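PDB 4OPM: lipase from Acinetobacter baumannii, which probably hydrolyses ester bonds of lipids such as triacylglycerols, using an alpha/beta-hydrolase fold. Local coordinates for residues 213-216 and 217-221; 160-163 and 164-167. All blocks are in the same frame, centred on the assembly; numbering follows the deposited sequence.

Contact 1 (213-216 and 217-221)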
loop_
_atom_site.group_PDB
_atom_site.type_symbol
_atom_site.label_atom_id
_atom_site.label_comp_id
_atom_site.label_asym_id
_atom_site.label_seq_id
_atom_site.Cartn_x
_atom_site.Cartn_y
_atom_site.Cartn_z
ATOM N N GLN A 213 -16.190 -0.847 -7.065
ATOM C CA GLN A 213 -15.869 0.563 -7.309
ATOM C C GLN A 213 -14.683 0.672 -8.272
ATOM O O GLN A 213 -14.658 1.552 -9.134
ATOM C CB GLN A 213 -15.554 1.285 -5.980
ATOM C CG GLN A 213 -16.747 1.451 -5.037
ATOM C CD GLN A 213 -17.749 2.458 -5.526
ATOM O OE1 GLN A 213 -17.522 3.669 -5.480
ATOM N NE2 GLN A 213 -18.888 1.974 -5.990
ATOM N N LEU A 214 -13.687 -0.239 -8.114
ATOM C CA LEU A 214 -12.499 -0.270 -8.972
ATOM C C LEU A 214 -12.885 -0.640 -10.405
ATOM O O LEU A 214 -12.403 -0.022 -11.355
ATOM C CB LEU A 214 -11.489 -1.297 -8.446
ATOM C CG LEU A 214 -10.441 -0.797 -7.518
ATOM C CD1 LEU A 214 -9.571 -1.964 -7.062
ATOM C CD2 LEU A 214 -9.557 0.257 -8.213
ATOM N N ILE A 215 -13.776 -1.639 -10.550
ATOM C CA ILE A 215 -14.290 -2.090 -11.845
ATOM C C ILE A 215 -14.984 -0.904 -12.543
ATOM O O ILE A 215 -14.684 -0.627 -13.705
ATOM C CB ILE A 215 -15.229 -3.318 -11.671
ATOM C CG1 ILE A 215 -14.433 -4.577 -11.203
ATOM C CG2 ILE A 215 -16.014 -3.612 -12.964
ATOM C CD1 ILE A 215 -15.321 -5.690 -10.665
ATOM N N ALA A 216 -15.866 -0.185 -11.810
ATOM C CA ALA A 216 -16.587 0.982 -12.332
ATOM C C ALA A 216 -15.610 2.116 -12.702
ATOM O O ALA A 216 -15.784 2.720 -13.760
ATOM C CB ALA A 216 -17.610 1.477 -11.322
ATOM N N LEU A 217 -14.569 2.376 -11.868
ATOM C CA LEU A 217 -13.559 3.415 -12.127
ATOM C C LEU A 217 -12.796 3.120 -13.430
ATOM O O LEU A 217 -12.599 4.027 -14.254
ATOM C CB LEU A 217 -12.581 3.537 -10.938
ATOM C CG LEU A 217 -11.639 4.739 -10.963
ATOM C CD1 LEU A 217 -12.365 6.028 -10.551
ATOM C CD2 LEU A 217 -10.459 4.504 -10.024
ATOM N N ASN A 218 -12.427 1.845 -13.640
ATOM C CA ASN A 218 -11.723 1.398 -14.853
ATOM C C ASN A 218 -12.611 1.552 -16.121
ATOM O O ASN A 218 -12.082 1.730 -17.223
ATOM C CB ASN A 218 -11.249 -0.042 -14.689
ATOM C CG ASN A 218 -10.368 -0.514 -15.818
ATOM O OD1 ASN A 218 -9.213 -0.097 -15.955
ATOM N ND2 ASN A 218 -10.912 -1.358 -16.676
ATOM N N LYS A 219 -13.948 1.497 -15.969
ATOM C CA LYS A 219 -14.868 1.701 -17.093
ATOM C C LYS A 219 -14.956 3.172 -17.464
ATOM O O LYS A 219 -15.204 3.488 -18.629
ATOM C CB LYS A 219 -16.276 1.174 -16.788
ATOM C CG LYS A 219 -16.358 -0.340 -16.762
ATOM C CD LYS A 219 -17.739 -0.820 -16.374
ATOM C CE LYS A 219 -17.777 -2.322 -16.273
ATOM N NZ LYS A 219 -19.031 -2.798 -15.631
ATOM N N VAL A 220 -14.801 4.072 -16.474
ATOM C CA VAL A 220 -14.919 5.523 -16.677
ATOM C C VAL A 220 -13.630 6.114 -17.270
ATOM O O VAL A 220 -13.695 6.874 -18.238
ATOM C CB VAL A 220 -15.302 6.255 -15.359
ATOM C CG1 VAL A 220 -15.283 7.778 -15.532
ATOM C CG2 VAL A 220 -16.667 5.799 -14.852
ATOM N N TYR A 221 -12.474 5.791 -16.665
ATOM C CA TYR A 221 -11.192 6.364 -17.046
ATOM C C TYR A 221 -10.360 5.418 -17.912
ATOM O O TYR A 221 -10.565 4.204 -17.925
ATOM C CB TYR A 221 -10.417 6.810 -15.785
ATOM C CG TYR A 221 -11.175 7.893 -15.043
ATOM C CD1 TYR A 221 -11.273 9.183 -15.561
ATOM C CD2 TYR A 221 -11.836 7.616 -13.849
ATOM C CE1 TYR A 221 -12.016 10.171 -14.915
ATOM C CE2 TYR A 221 -12.584 8.598 -13.189
ATOM C CZ TYR A 221 -12.664 9.877 -13.727
ATOM O OH TYR A 221 -13.378 10.872 -13.111
HETATM O O HOH W 1 -13.635 -2.326 -15.631
#
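V220 reaches in two directions with its two methyls: CG2 touches A216 O at 3.4 Å, while CG1 sits over the centre of the Y221 ring, 3.6 Å above the plane. L217 CD1 also approaches this ring, 3.7 Å from Y221 CD2, so the aromatic group folds back onto side chains of the turn before it. The N218 amide is tied to the backbone through a water that accepts from ND2 and donates to I215 O. The same carbonyl accepts the backbone N of K219, four residues further on. On the same flank I215 and K219 run side by side. The isoleucine sets CG2 anti to its own nitrogen (CG1 at chi1 -68°), and this branch meets the extended lysine at CE, 4.0 Å away. The aliphatic part of K219 is thus laid along the helix surface, with its CG also 3.5 Å from I215 O. The backbone bonds from L217 N to Q213 O (2.9 Å) and from N218 N to L214 O are regular, whereas A216 O takes V220 N and, more weakly, K219 N. This sharing comes just before Y221 leaves helical geometry. L214 and L217 turn to V94, and L217 also to P95, at the start of helix 94-107. These residues form the C-terminal end of the long alpha-helix 190-220, in the insertion between strands 137-143 and 237-242, where alpha/beta hydrolases commonly carry their cap.

Contact 2 (160-163 and 164-167)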
loop_
_atom_site.group_PDB
_atom_site.type_symbol
_atom_site.label_atom_id
_atom_site.label_comp_id
_atom_site.label_asym_id
_atom_site.label_seq_id
_atom_site.Cartn_x
_atom_site.Cartn_y
_atom_site.Cartn_z
ATOM N N PRO A 160 -10.782 -6.013 -14.978
ATOM C CA PRO A 160 -10.766 -6.014 -13.504
ATOM C C PRO A 160 -11.843 -6.882 -12.841
ATOM O O PRO A 160 -11.772 -7.028 -11.622
ATOM C CB PRO A 160 -10.917 -4.536 -13.133
ATOM C CG PRO A 160 -10.454 -3.805 -14.333
ATOM C CD PRO A 160 -10.884 -4.638 -15.500
ATOM N N THR A 161 -12.803 -7.492 -13.607
ATOM C CA THR A 161 -13.787 -8.394 -12.996
ATOM C C THR A 161 -13.022 -9.621 -12.436
ATOM O O THR A 161 -13.473 -10.254 -11.482
ATOM C CB THR A 161 -14.894 -8.774 -13.991
ATOM O OG1 THR A 161 -15.349 -7.597 -14.672
ATOM C CG2 THR A 161 -16.078 -9.454 -13.313
ATOM N N TYR A 162 -11.832 -9.922 -13.019
ATOM C CA TYR A 162 -10.987 -11.030 -12.574
ATOM C C TYR A 162 -10.394 -10.775 -11.172
ATOM O O TYR A 162 -9.976 -11.734 -10.518
ATOM C CB TYR A 162 -9.893 -11.334 -13.589
ATOM C CG TYR A 162 -10.391 -12.186 -14.729
ATOM C CD1 TYR A 162 -10.942 -11.607 -15.868
ATOM C CD2 TYR A 162 -10.331 -13.576 -14.665
ATOM C CE1 TYR A 162 -11.408 -12.389 -16.923
ATOM C CE2 TYR A 162 -10.799 -14.368 -15.713
ATOM C CZ TYR A 162 -11.327 -13.770 -16.843
ATOM O OH TYR A 162 -11.774 -14.554 -17.879
ATOM N N LEU A 163 -10.422 -9.504 -10.679
ATOM C CA LEU A 163 -10.007 -9.184 -9.308
ATOM C C LEU A 163 -10.910 -9.914 -8.290
ATOM O O LEU A 163 -10.481 -10.161 -7.165
ATOM C CB LEU A 163 -10.021 -7.664 -9.034
ATOM C CG LEU A 163 -8.955 -6.807 -9.737
ATOM C CD1 LEU A 163 -9.195 -5.336 -9.477
ATOM C CD2 LEU A 163 -7.528 -7.197 -9.312
ATOM N N LYS A 164 -12.137 -10.308 -8.702
ATOM C CA LYS A 164 -13.047 -11.058 -7.828
ATOM C C LYS A 164 -12.478 -12.443 -7.464
ATOM O O LYS A 164 -12.811 -12.965 -6.401
ATOM C CB LYS A 164 -14.433 -11.211 -8.470
ATOM C CG LYS A 164 -15.190 -9.896 -8.524
ATOM C CD LYS A 164 -16.494 -10.050 -9.292
ATOM C CE LYS A 164 -17.244 -8.748 -9.392
ATOM N NZ LYS A 164 -17.944 -8.424 -8.120
ATOM N N GLN A 165 -11.615 -13.029 -8.340
ATOM C CA GLN A 165 -10.979 -14.341 -8.097
ATOM C C GLN A 165 -9.939 -14.266 -6.978
ATOM O O GLN A 165 -9.526 -15.303 -6.446
ATOM C CB GLN A 165 -10.309 -14.868 -9.377
ATOM C CG GLN A 165 -11.284 -15.085 -10.548
ATOM C CD GLN A 165 -10.660 -15.770 -11.736
ATOM O OE1 GLN A 165 -9.437 -15.830 -11.901
ATOM N NE2 GLN A 165 -11.503 -16.264 -12.622
ATOM N N LEU A 166 -9.499 -13.043 -6.640
ATOM C CA LEU A 166 -8.482 -12.795 -5.618
ATOM C C LEU A 166 -9.095 -12.484 -4.240
ATOM O O LEU A 166 -8.350 -12.309 -3.264
ATOM C CB LEU A 166 -7.562 -11.643 -6.073
ATOM C CG LEU A 166 -6.804 -11.852 -7.399
ATOM C CD1 LEU A 166 -5.944 -10.655 -7.718
ATOM C CD2 LEU A 166 -5.973 -13.131 -7.384
ATOM N N LEU A 167 -10.437 -12.424 -4.163
ATOM C CA LEU A 167 -11.173 -12.169 -2.920
ATOM C C LEU A 167 -11.038 -13.338 -1.955
ATOM O O LEU A 167 -11.173 -14.491 -2.375
ATOM C CB LEU A 167 -12.658 -11.950 -3.237
ATOM C CG LEU A 167 -13.161 -10.524 -3.371
ATOM C CD1 LEU A 167 -12.341 -9.694 -4.352
ATOM C CD2 LEU A 167 -14.607 -10.522 -3.773
#
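L163 and L166 form the apolar side of this 3-10 helix: L163 CD2 comes within 4.1 Å of L166 CD1, the two side chains crossing at a slant, and L166 CB rests 3.5 Å from L163 O. That oxygen also accepts L166 N at 3.1 Å. Two equivalent i to i+3 bonds precede it, K164 N to T161 O and Q165 N to Y162 O, and in all three the donor stands well above the carbonyl plane, by 50° or more, rather than on a lone pair. These backbone bonds, and the packing of both leucines against Y156, make up the tight part of the contact. K164 is held as well: it passes over T161 O, its CG 3.4 Å away, then bends at its last torsion (chi4 -77°). NZ is thereby carried to helix 190-220, where it forms a salt bridge with D212 and a hydrogen bond with Q208. The loose, solvent side belongs to T161 and Q165, which are exposed. T161 OG1 is bonded to D159. Q165 lies alongside Y162 with its amide turned 77° from the ring; OE1 is at the ring edge, in plane, 3.7 Å from Y162 CD2, and a bound glycol, probably from the crystallisation liquor, lies about 3 Å from the glutamine side chain. Between helices 155-158 and 173-181, the 3-10 helix packs Y162, L163 and L166 onto Y156, while L166 also meets L177 and Q180.

Overall arrangement
Contacts 1 and 2 have their centres about 13 Å apart, and they touch directly although the chain passes through helix 173-181 and most of helix 190-220 between them. N218 ND2 lies 3.4 Å from P160 CG, and I215 makes several of the contacts, with CD1 3.8 Å from K164 CE and CG1 3.6 Å from P160 O. The 3-10 helix 160-166 thus packs against the last turns of helix 190-220. L217 of contact 1 and L163 of contact 2 each come within about 4 Å of bound polyethylene glycol, probably also from the crystallisation liquor. Contact 2 is also near the presumed catalytic centre: L163 approaches the probable nucleophile elbow and L166 the probable Ser-His-Asp triad, neither touching it.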